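DNA replication protein DnaC (Aquifex aeolicus, PDB 3ECC) is a bacterial helicase loader acting in the initiation of DNA replication, a P-loop protein that binds adenine nucleotide and probably uses ATP. Local coordinates at residues Y12-K15 with Q19-A22; L41-S46 with H53-T58. All blocks are in the same frame, centred on the assembly; numbering follows the deposited sequence.

Contact 1 of 2, residues Y12-K15 with Q19-A22; sequences YHPK and QNRA. With ADP (adenosine-5'-diphosphate), chain B.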
ATOM      1  N   TYR A  12       0.911  12.745 -13.860  1.00 64.88           N
ATOM      2  CA  TYR A  12       0.390  13.308 -12.621  1.00 63.98           C
ATOM      3  C   TYR A  12       0.581  14.817 -12.514  1.00 63.61           C
ATOM      4  O   TYR A  12       1.708  15.329 -12.481  1.00 63.51           O
ATOM      5  CB  TYR A  12       0.963  12.605 -11.390  1.00 63.71           C
ATOM      6  CG  TYR A  12       0.081  12.763 -10.180  1.00 63.12           C
ATOM      7  CD1 TYR A  12      -0.940  11.859  -9.923  1.00 62.62           C
ATOM      8  CD2 TYR A  12       0.242  13.835  -9.310  1.00 62.93           C
ATOM      9  CE1 TYR A  12      -1.774  12.009  -8.828  1.00 62.58           C
ATOM     10  CE2 TYR A  12      -0.582  13.988  -8.204  1.00 62.73           C
ATOM     11  CZ  TYR A  12      -1.581  13.068  -7.965  1.00 62.59           C
ATOM     12  OH  TYR A  12      -2.406  13.219  -6.874  1.00 63.24           O
ATOM     13  N   HIS A  13      -0.543  15.521 -12.467  1.00 62.95           N
ATOM     14  CA  HIS A  13      -0.550  16.937 -12.195  1.00 62.43           C
ATOM     15  C   HIS A  13      -1.351  17.166 -10.929  1.00 61.68           C
ATOM     16  O   HIS A  13      -2.583  17.133 -10.945  1.00 61.67           O
ATOM     17  CB  HIS A  13      -1.136  17.709 -13.378  1.00 62.64           C
ATOM     18  CG  HIS A  13      -0.384  17.502 -14.654  1.00 63.89           C
ATOM     19  ND1 HIS A  13      -0.673  16.477 -15.530  1.00 64.74           N
ATOM     20  CD2 HIS A  13       0.672  18.165 -15.186  1.00 65.05           C
ATOM     21  CE1 HIS A  13       0.160  16.528 -16.556  1.00 65.41           C
ATOM     22  NE2 HIS A  13       0.987  17.543 -16.371  1.00 65.44           N
ATOM     23  N   PRO A  14      -0.643  17.373  -9.812  1.00 60.98           N
ATOM     24  CA  PRO A  14      -1.246  17.612  -8.508  1.00 60.43           C
ATOM     25  C   PRO A  14      -2.292  18.710  -8.562  1.00 59.97           C
ATOM     26  O   PRO A  14      -2.089  19.717  -9.235  1.00 59.94           O
ATOM     27  CB  PRO A  14      -0.061  18.051  -7.637  1.00 60.38           C
ATOM     28  CG  PRO A  14       1.138  18.141  -8.569  1.00 60.56           C
ATOM     29  CD  PRO A  14       0.825  17.300  -9.741  1.00 60.89           C
ATOM     30  N   LYS A  15      -3.399  18.519  -7.855  1.00 59.49           N
ATOM     31  CA  LYS A  15      -4.505  19.469  -7.926  1.00 59.10           C
ATOM     32  C   LYS A  15      -4.666  20.278  -6.649  1.00 58.78           C
ATOM     33  O   LYS A  15      -5.598  21.082  -6.534  1.00 58.87           O
ATOM     34  CB  LYS A  15      -5.815  18.767  -8.298  1.00 59.25           C
ATOM     35  CG  LYS A  15      -5.851  18.273  -9.742  1.00 59.85           C
ATOM     36  CD  LYS A  15      -7.191  18.571 -10.412  1.00 61.61           C
ATOM     37  CE  LYS A  15      -7.209  18.125 -11.880  1.00 62.09           C
ATOM     38  NZ  LYS A  15      -5.960  18.503 -12.615  1.00 62.18           N
ATOM     39  N   GLN A  19      -1.457  16.957  -2.834  1.00 55.34           N
ATOM     40  CA  GLN A  19      -1.028  16.137  -3.961  1.00 54.95           C
ATOM     41  C   GLN A  19       0.372  16.511  -4.432  1.00 54.30           C
ATOM     42  O   GLN A  19       1.095  15.678  -4.977  1.00 53.98           O
ATOM     43  CB  GLN A  19      -2.026  16.262  -5.114  1.00 55.21           C
ATOM     44  CG  GLN A  19      -3.306  15.481  -4.902  1.00 56.36           C
ATOM     45  CD  GLN A  19      -4.416  15.897  -5.853  1.00 57.52           C
ATOM     46  OE1 GLN A  19      -4.219  15.965  -7.070  1.00 57.29           O
ATOM     47  NE2 GLN A  19      -5.602  16.166  -5.298  1.00 57.37           N
ATOM     48  N   ASN A  20       0.743  17.771  -4.225  1.00 53.96           N
ATOM     49  CA  ASN A  20       2.052  18.266  -4.624  1.00 53.75           C
ATOM     50  C   ASN A  20       3.169  17.785  -3.708  1.00 53.47           C
ATOM     51  O   ASN A  20       4.245  17.425  -4.175  1.00 53.53           O
ATOM     52  CB  ASN A  20       2.058  19.797  -4.700  1.00 53.70           C
ATOM     53  CG  ASN A  20       3.394  20.344  -5.168  1.00 54.22           C
ATOM     54  OD1 ASN A  20       3.745  20.235  -6.347  1.00 55.22           O
ATOM     55  ND2 ASN A  20       4.157  20.910  -4.242  1.00 53.17           N
ATOM     56  N   ARG A  21       2.911  17.787  -2.407  1.00 53.27           N
ATOM     57  CA  ARG A  21       3.905  17.328  -1.442  1.00 53.21           C
ATOM     58  C   ARG A  21       4.116  15.823  -1.547  1.00 52.43           C
ATOM     59  O   ARG A  21       5.241  15.335  -1.433  1.00 52.50           O
ATOM     60  CB  ARG A  21       3.504  17.716  -0.019  1.00 53.55           C
ATOM     61  CG  ARG A  21       3.439  19.211   0.206  1.00 55.25           C
ATOM     62  CD  ARG A  21       3.539  19.539   1.670  1.00 58.69           C
ATOM     63  NE  ARG A  21       2.365  20.292   2.111  1.00 61.95           N
ATOM     64  CZ  ARG A  21       1.349  19.762   2.793  1.00 63.34           C
ATOM     65  NH1 ARG A  21       1.360  18.473   3.128  1.00 63.59           N
ATOM     66  NH2 ARG A  21       0.318  20.526   3.141  1.00 63.68           N
ATOM     67  N   ALA A  22       3.027  15.097  -1.776  1.00 51.57           N
ATOM     68  CA  ALA A  22       3.096  13.664  -2.007  1.00 50.87           C
ATOM     69  C   ALA A  22       3.981  13.350  -3.210  1.00 50.45           C
ATOM     70  O   ALA A  22       4.826  12.461  -3.147  1.00 50.30           O
ATOM     71  CB  ALA A  22       1.709  13.095  -2.205  1.00 50.72           C
TER
HETATM   72  PB  ADP B 500      -8.289   6.572  -4.910  1.00 46.67           P
HETATM   73  O1B ADP B 500      -7.356   5.405  -5.180  1.00 45.44           O
HETATM   74  O2B ADP B 500      -7.859   7.452  -3.766  1.00 47.64           O
HETATM   75  O3B ADP B 500      -9.744   6.195  -4.875  1.00 47.61           O
HETATM   76  PA  ADP B 500      -7.836   6.871  -7.672  1.00 45.84           P
HETATM   77  O1A ADP B 500      -6.344   6.687  -7.795  1.00 46.05           O
HETATM   78  O2A ADP B 500      -8.539   5.560  -7.985  1.00 44.34           O
HETATM   79  O3A ADP B 500      -8.185   7.483  -6.215  1.00 44.87           O
HETATM   80  O5' ADP B 500      -8.353   8.056  -8.633  1.00 46.41           O
HETATM   81  C5' ADP B 500      -9.570   7.986  -9.368  1.00 47.74           C
HETATM   82  C4' ADP B 500      -9.303   8.329 -10.828  1.00 47.82           C
HETATM   83  O4' ADP B 500      -8.819   9.669 -10.916  1.00 48.40           O
HETATM   84  C3' ADP B 500      -8.226   7.440 -11.416  1.00 48.47           C
HETATM   85  O3' ADP B 500      -8.679   6.969 -12.675  1.00 50.72           O
HETATM   86  C2' ADP B 500      -6.997   8.325 -11.553  1.00 48.02           C
HETATM   87  O2' ADP B 500      -6.305   8.053 -12.756  1.00 49.74           O
HETATM   88  C1' ADP B 500      -7.560   9.724 -11.594  1.00 47.53           C
HETATM   89  N9  ADP B 500      -6.680  10.739 -10.954  1.00 47.16           N
HETATM   90  C8  ADP B 500      -6.595  11.027  -9.638  1.00 46.52           C
HETATM   91  N7  ADP B 500      -5.708  12.035  -9.413  1.00 45.55           N
HETATM   92  C5  ADP B 500      -5.225  12.420 -10.601  1.00 46.91           C
HETATM   93  C6  ADP B 500      -4.252  13.432 -11.096  1.00 47.16           C
HETATM   94  N6  ADP B 500      -3.604  14.279 -10.262  1.00 46.07           N
HETATM   95  N1  ADP B 500      -4.038  13.500 -12.417  1.00 47.92           N
HETATM   96  C2  ADP B 500      -4.674  12.689 -13.287  1.00 47.88           C
HETATM   97  N3  ADP B 500      -5.565  11.753 -12.908  1.00 48.03           N
HETATM   98  C4  ADP B 500      -5.873  11.574 -11.613  1.00 47.53           C

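Contact 2 of 2, residues L41-S46 with H53-T58; sequences LTFVGS and HLAVAT. With ADP (adenosine-5'-diphosphate), chain B.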
ATOM      1  N   LEU A  41       5.521   3.511   1.542  1.00 42.68           N
ATOM      2  CA  LEU A  41       4.687   4.684   1.733  1.00 41.55           C
ATOM      3  C   LEU A  41       3.275   4.245   2.045  1.00 40.89           C
ATOM      4  O   LEU A  41       2.839   3.178   1.621  1.00 40.37           O
ATOM      5  CB  LEU A  41       4.684   5.560   0.477  1.00 41.86           C
ATOM      6  CG  LEU A  41       6.037   5.968  -0.119  1.00 42.36           C
ATOM      7  CD1 LEU A  41       5.860   6.477  -1.542  1.00 42.11           C
ATOM      8  CD2 LEU A  41       6.744   7.013   0.755  1.00 42.71           C
ATOM      9  N   THR A  42       2.565   5.081   2.792  1.00 40.46           N
ATOM     10  CA  THR A  42       1.178   4.837   3.126  1.00 39.83           C
ATOM     11  C   THR A  42       0.320   6.019   2.692  1.00 39.84           C
ATOM     12  O   THR A  42       0.514   7.145   3.144  1.00 39.77           O
ATOM     13  CB  THR A  42       1.008   4.591   4.630  1.00 39.91           C
ATOM     14  OG1 THR A  42       1.896   3.540   5.045  1.00 39.94           O
ATOM     15  CG2 THR A  42      -0.431   4.200   4.953  1.00 39.52           C
ATOM     16  N   PHE A  43      -0.628   5.750   1.801  1.00 39.95           N
ATOM     17  CA  PHE A  43      -1.509   6.783   1.269  1.00 39.91           C
ATOM     18  C   PHE A  43      -2.877   6.688   1.925  1.00 40.33           C
ATOM     19  O   PHE A  43      -3.556   5.665   1.831  1.00 40.43           O
ATOM     20  CB  PHE A  43      -1.673   6.623  -0.242  1.00 39.56           C
ATOM     21  CG  PHE A  43      -0.397   6.758  -1.012  1.00 38.28           C
ATOM     22  CD1 PHE A  43       0.050   8.005  -1.419  1.00 36.87           C
ATOM     23  CD2 PHE A  43       0.345   5.637  -1.344  1.00 37.66           C
ATOM     24  CE1 PHE A  43       1.216   8.134  -2.140  1.00 37.10           C
ATOM     25  CE2 PHE A  43       1.520   5.753  -2.071  1.00 37.69           C
ATOM     26  CZ  PHE A  43       1.956   7.002  -2.472  1.00 38.00           C
ATOM     27  N   VAL A  44      -3.274   7.764   2.592  1.00 40.55           N
ATOM     28  CA  VAL A  44      -4.543   7.815   3.291  1.00 40.86           C
ATOM     29  C   VAL A  44      -5.401   8.906   2.666  1.00 41.06           C
ATOM     30  O   VAL A  44      -4.877   9.860   2.103  1.00 41.21           O
ATOM     31  CB  VAL A  44      -4.327   8.107   4.791  1.00 40.71           C
ATOM     32  CG1 VAL A  44      -5.582   7.796   5.586  1.00 41.51           C
ATOM     33  CG2 VAL A  44      -3.172   7.283   5.326  1.00 40.95           C
ATOM     34  N   GLY A  45      -6.719   8.755   2.752  1.00 41.23           N
ATOM     35  CA  GLY A  45      -7.632   9.777   2.253  1.00 41.59           C
ATOM     36  C   GLY A  45      -8.964   9.247   1.755  1.00 41.97           C
ATOM     37  O   GLY A  45      -9.185   8.038   1.682  1.00 42.23           O
ATOM     38  N   SER A  46      -9.849  10.168   1.400  1.00 42.30           N
ATOM     39  CA  SER A  46     -11.152   9.845   0.831  1.00 42.92           C
ATOM     40  C   SER A  46     -11.051   9.295  -0.603  1.00 43.15           C
ATOM     41  O   SER A  46      -9.997   9.401  -1.233  1.00 43.04           O
ATOM     42  CB  SER A  46     -12.037  11.088   0.846  1.00 42.65           C
ATOM     43  OG  SER A  46     -12.540  11.309   2.144  1.00 43.49           O
ATOM     44  N   HIS A  53      -3.692   5.826  -7.829  1.00 39.68           N
ATOM     45  CA  HIS A  53      -2.960   6.426  -8.938  1.00 40.26           C
ATOM     46  C   HIS A  53      -1.479   6.575  -8.586  1.00 40.39           C
ATOM     47  O   HIS A  53      -0.600   6.148  -9.344  1.00 40.53           O
ATOM     48  CB  HIS A  53      -3.559   7.792  -9.311  1.00 40.24           C
ATOM     49  CG  HIS A  53      -3.004   8.364 -10.576  1.00 41.10           C
ATOM     50  ND1 HIS A  53      -3.675   8.299 -11.777  1.00 42.17           N
ATOM     51  CD2 HIS A  53      -1.828   8.985 -10.834  1.00 41.40           C
ATOM     52  CE1 HIS A  53      -2.945   8.875 -12.717  1.00 42.06           C
ATOM     53  NE2 HIS A  53      -1.818   9.295 -12.172  1.00 41.02           N
ATOM     54  N   LEU A  54      -1.210   7.174  -7.430  1.00 40.58           N
ATOM     55  CA  LEU A  54       0.161   7.447  -7.002  1.00 40.94           C
ATOM     56  C   LEU A  54       0.910   6.189  -6.597  1.00 41.25           C
ATOM     57  O   LEU A  54       2.124   6.113  -6.766  1.00 41.59           O
ATOM     58  CB  LEU A  54       0.185   8.465  -5.860  1.00 40.85           C
ATOM     59  CG  LEU A  54      -0.084   9.893  -6.318  1.00 40.70           C
ATOM     60  CD1 LEU A  54      -0.268  10.820  -5.140  1.00 40.74           C
ATOM     61  CD2 LEU A  54       1.052  10.361  -7.218  1.00 40.68           C
ATOM     62  N   ALA A  55       0.179   5.206  -6.070  1.00 41.56           N
ATOM     63  CA  ALA A  55       0.737   3.894  -5.736  1.00 41.69           C
ATOM     64  C   ALA A  55       1.216   3.129  -6.974  1.00 41.88           C
ATOM     65  O   ALA A  55       2.246   2.462  -6.933  1.00 41.59           O
ATOM     66  CB  ALA A  55      -0.284   3.068  -4.975  1.00 41.48           C
ATOM     67  N   VAL A  56       0.458   3.216  -8.066  1.00 42.48           N
ATOM     68  CA  VAL A  56       0.841   2.544  -9.306  1.00 43.07           C
ATOM     69  C   VAL A  56       1.987   3.310  -9.968  1.00 43.86           C
ATOM     70  O   VAL A  56       2.937   2.708 -10.493  1.00 43.96           O
ATOM     71  CB  VAL A  56      -0.352   2.394 -10.276  1.00 42.99           C
ATOM     72  CG1 VAL A  56       0.101   1.764 -11.587  1.00 43.18           C
ATOM     73  CG2 VAL A  56      -1.445   1.547  -9.644  1.00 42.29           C
ATOM     74  N   ALA A  57       1.906   4.642  -9.907  1.00 44.47           N
ATOM     75  CA  ALA A  57       2.981   5.518 -10.377  1.00 44.71           C
ATOM     76  C   ALA A  57       4.304   5.201  -9.683  1.00 44.98           C
ATOM     77  O   ALA A  57       5.333   5.025 -10.346  1.00 45.48           O
ATOM     78  CB  ALA A  57       2.607   6.982 -10.166  1.00 44.44           C
ATOM     79  N   THR A  58       4.269   5.113  -8.353  1.00 44.95           N
ATOM     80  CA  THR A  58       5.465   4.830  -7.563  1.00 44.92           C
ATOM     81  C   THR A  58       6.056   3.477  -7.950  1.00 45.58           C
ATOM     82  O   THR A  58       7.270   3.333  -8.084  1.00 45.41           O
ATOM     83  CB  THR A  58       5.166   4.858  -6.050  1.00 44.59           C
ATOM     84  OG1 THR A  58       4.471   6.063  -5.718  1.00 42.94           O
ATOM     85  CG2 THR A  58       6.449   4.799  -5.251  1.00 44.95           C
TER
HETATM   86  PB  ADP B 500      -8.289   6.572  -4.910  1.00 46.67           P
HETATM   87  O1B ADP B 500      -7.356   5.405  -5.180  1.00 45.44           O
HETATM   88  O2B ADP B 500      -7.859   7.452  -3.766  1.00 47.64           O
HETATM   89  O3B ADP B 500      -9.744   6.195  -4.875  1.00 47.61           O
HETATM   90  PA  ADP B 500      -7.836   6.871  -7.672  1.00 45.84           P
HETATM   91  O1A ADP B 500      -6.344   6.687  -7.795  1.00 46.05           O
HETATM   92  O2A ADP B 500      -8.539   5.560  -7.985  1.00 44.34           O
HETATM   93  O3A ADP B 500      -8.185   7.483  -6.215  1.00 44.87           O
HETATM   94  O5' ADP B 500      -8.353   8.056  -8.633  1.00 46.41           O
HETATM   95  C5' ADP B 500      -9.570   7.986  -9.368  1.00 47.74           C
HETATM   96  C4' ADP B 500      -9.303   8.329 -10.828  1.00 47.82           C
HETATM   97  O4' ADP B 500      -8.819   9.669 -10.916  1.00 48.40           O
HETATM   98  C3' ADP B 500      -8.226   7.440 -11.416  1.00 48.47           C
HETATM   99  O3' ADP B 500      -8.679   6.969 -12.675  1.00 50.72           O
HETATM  100  C2' ADP B 500      -6.997   8.325 -11.553  1.00 48.02           C
HETATM  101  O2' ADP B 500      -6.305   8.053 -12.756  1.00 49.74           O
HETATM  102  C1' ADP B 500      -7.560   9.724 -11.594  1.00 47.53           C
HETATM  103  N9  ADP B 500      -6.680  10.739 -10.954  1.00 47.16           N
HETATM  104  C8  ADP B 500      -6.595  11.027  -9.638  1.00 46.52           C
HETATM  105  N7  ADP B 500      -5.708  12.035  -9.413  1.00 45.55           N
HETATM  106  C5  ADP B 500      -5.225  12.420 -10.601  1.00 46.91           C
HETATM  107  C6  ADP B 500      -4.252  13.432 -11.096  1.00 47.16           C
HETATM  108  N6  ADP B 500      -3.604  14.279 -10.262  1.00 46.07           N
HETATM  109  N1  ADP B 500      -4.038  13.500 -12.417  1.00 47.92           N
HETATM  110  C2  ADP B 500      -4.674  12.689 -13.287  1.00 47.88           C
HETATM  111  N3  ADP B 500      -5.565  11.753 -12.908  1.00 48.03           N
HETATM  112  C4  ADP B 500      -5.873  11.574 -11.613  1.00 47.53           C

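Contact 1 of 2, residues Y12-K15 with Q19-A22
The backbone N of Lys15 donates to the side-chain OE1 of Gln19 at 2.8 Å, tying the loop to the helix. Its N-H...O angle is 146°, and the donor stands well above the carbonyl plane of the amide, away from the lone-pair directions. The Gln19 chain runs extended beyond CG (chi2 165°), which carries its amide from the helix back to the loop. On the way it passes the phenol end of Tyr12: CB of Gln19 lies 3.5 Å from Tyr12 OH, and ring and amide planes are 72° apart. Tyr12 in turn offers a ring face to the exocyclic amine of the adenine. N6 of ADP sits 3.2 Å above that ring plane, displaced toward the rim, and also donates to the carbonyl O of His13 at 3.1 Å. Loop 12-15 and the start of helix 17-31 thus form the adenine end of the nucleotide pocket, with the exocyclic amine read by a backbone carbonyl. Farther from the ligand the two segments meet by van der Waals packing. Pro14 CB packs 3.7 Å from Gln19 CB, and Pro14 CG lies 4.0 Å from OD1 of Asn20, whose side chain runs obliquely past the proline. Lys15 CB rests 3.5 Å from Gln19 OE1, while the end of the lysine chain leads away.

Contact 2 of 2, residues L41-S46 with H53-T58
Phe43 packs against Leu54 and Ala55 and is the centre of an apolar contact, burying more area here than any other residue. The outer end of its ring meets helix 51-65: CE1 lies 3.9 Å from Leu54 CB, and CE2 lies 4.3 Å from Ala55 CB. The Phe43 and Leu54 side chains cross at about a right angle. With CG anti to its own carbonyl carbon (chi1 -62°), the ring projects from the strand toward the helix. Leu41, two residues earlier on the same face of the strand, places CD1 4.1 Å from CG2 of Thr58; on that face Phe29 of helix 17-31 also touches Leu41.

Hydrogen bonding within the helix accounts for the polar part of Thr58. Its OG1 donates to Leu54 O at 2.6 Å, and that carbonyl also accepts Thr58 N from the opposite face of its plane. The hydroxyl is thereby turned back onto the helix, so a buried polar group is satisfied while the methyl faces Leu41.

Ligand contacts occupy the N-terminal end of segment 53-58. His53 N donates to O1A of the alpha phosphate at 2.8 Å, and ND1 is hydrogen-bonded to the ribose O2' at 2.8 Å. C4 of the adenine lies over one face of the imidazole. Without the imidazole, as with an alanine here, the ribose O2' would probably lose its ND1 partner and the base the ring lying against C4.

Strand 41-45 and helix 53-58 run nearly antiparallel (163°), their axes 9.8 Å apart. This is the strand–loop–helix of a Walker A P-loop, in which the phosphate-binding turn leads from the central sheet into the helix.

Overall arrangement
Contacts 1 and 2 follow one another along the chain, their centres 11 Å apart, and grip the same ADP at different points. Segment 12-15 holds the adenine amine N6, whereas His53 reaches the ribose and alpha phosphate and lies against another part of the base, at C4. They also touch directly: the side chains of Tyr12 and His53 come within about 3 Å, their ring planes at about 50°. Leu54 CD2 lies 3.6 Å from Tyr12 CE1, and its CD1 is 4.2 Å from Ala22 CB, linking the adenine pocket to the buried packing between strand 40-45 and helix 51-65. Toward the other end of the nucleotide, the magnesium ion is about 11 Å from the Tyr12 side chain but about 7 Å from that of Ala55.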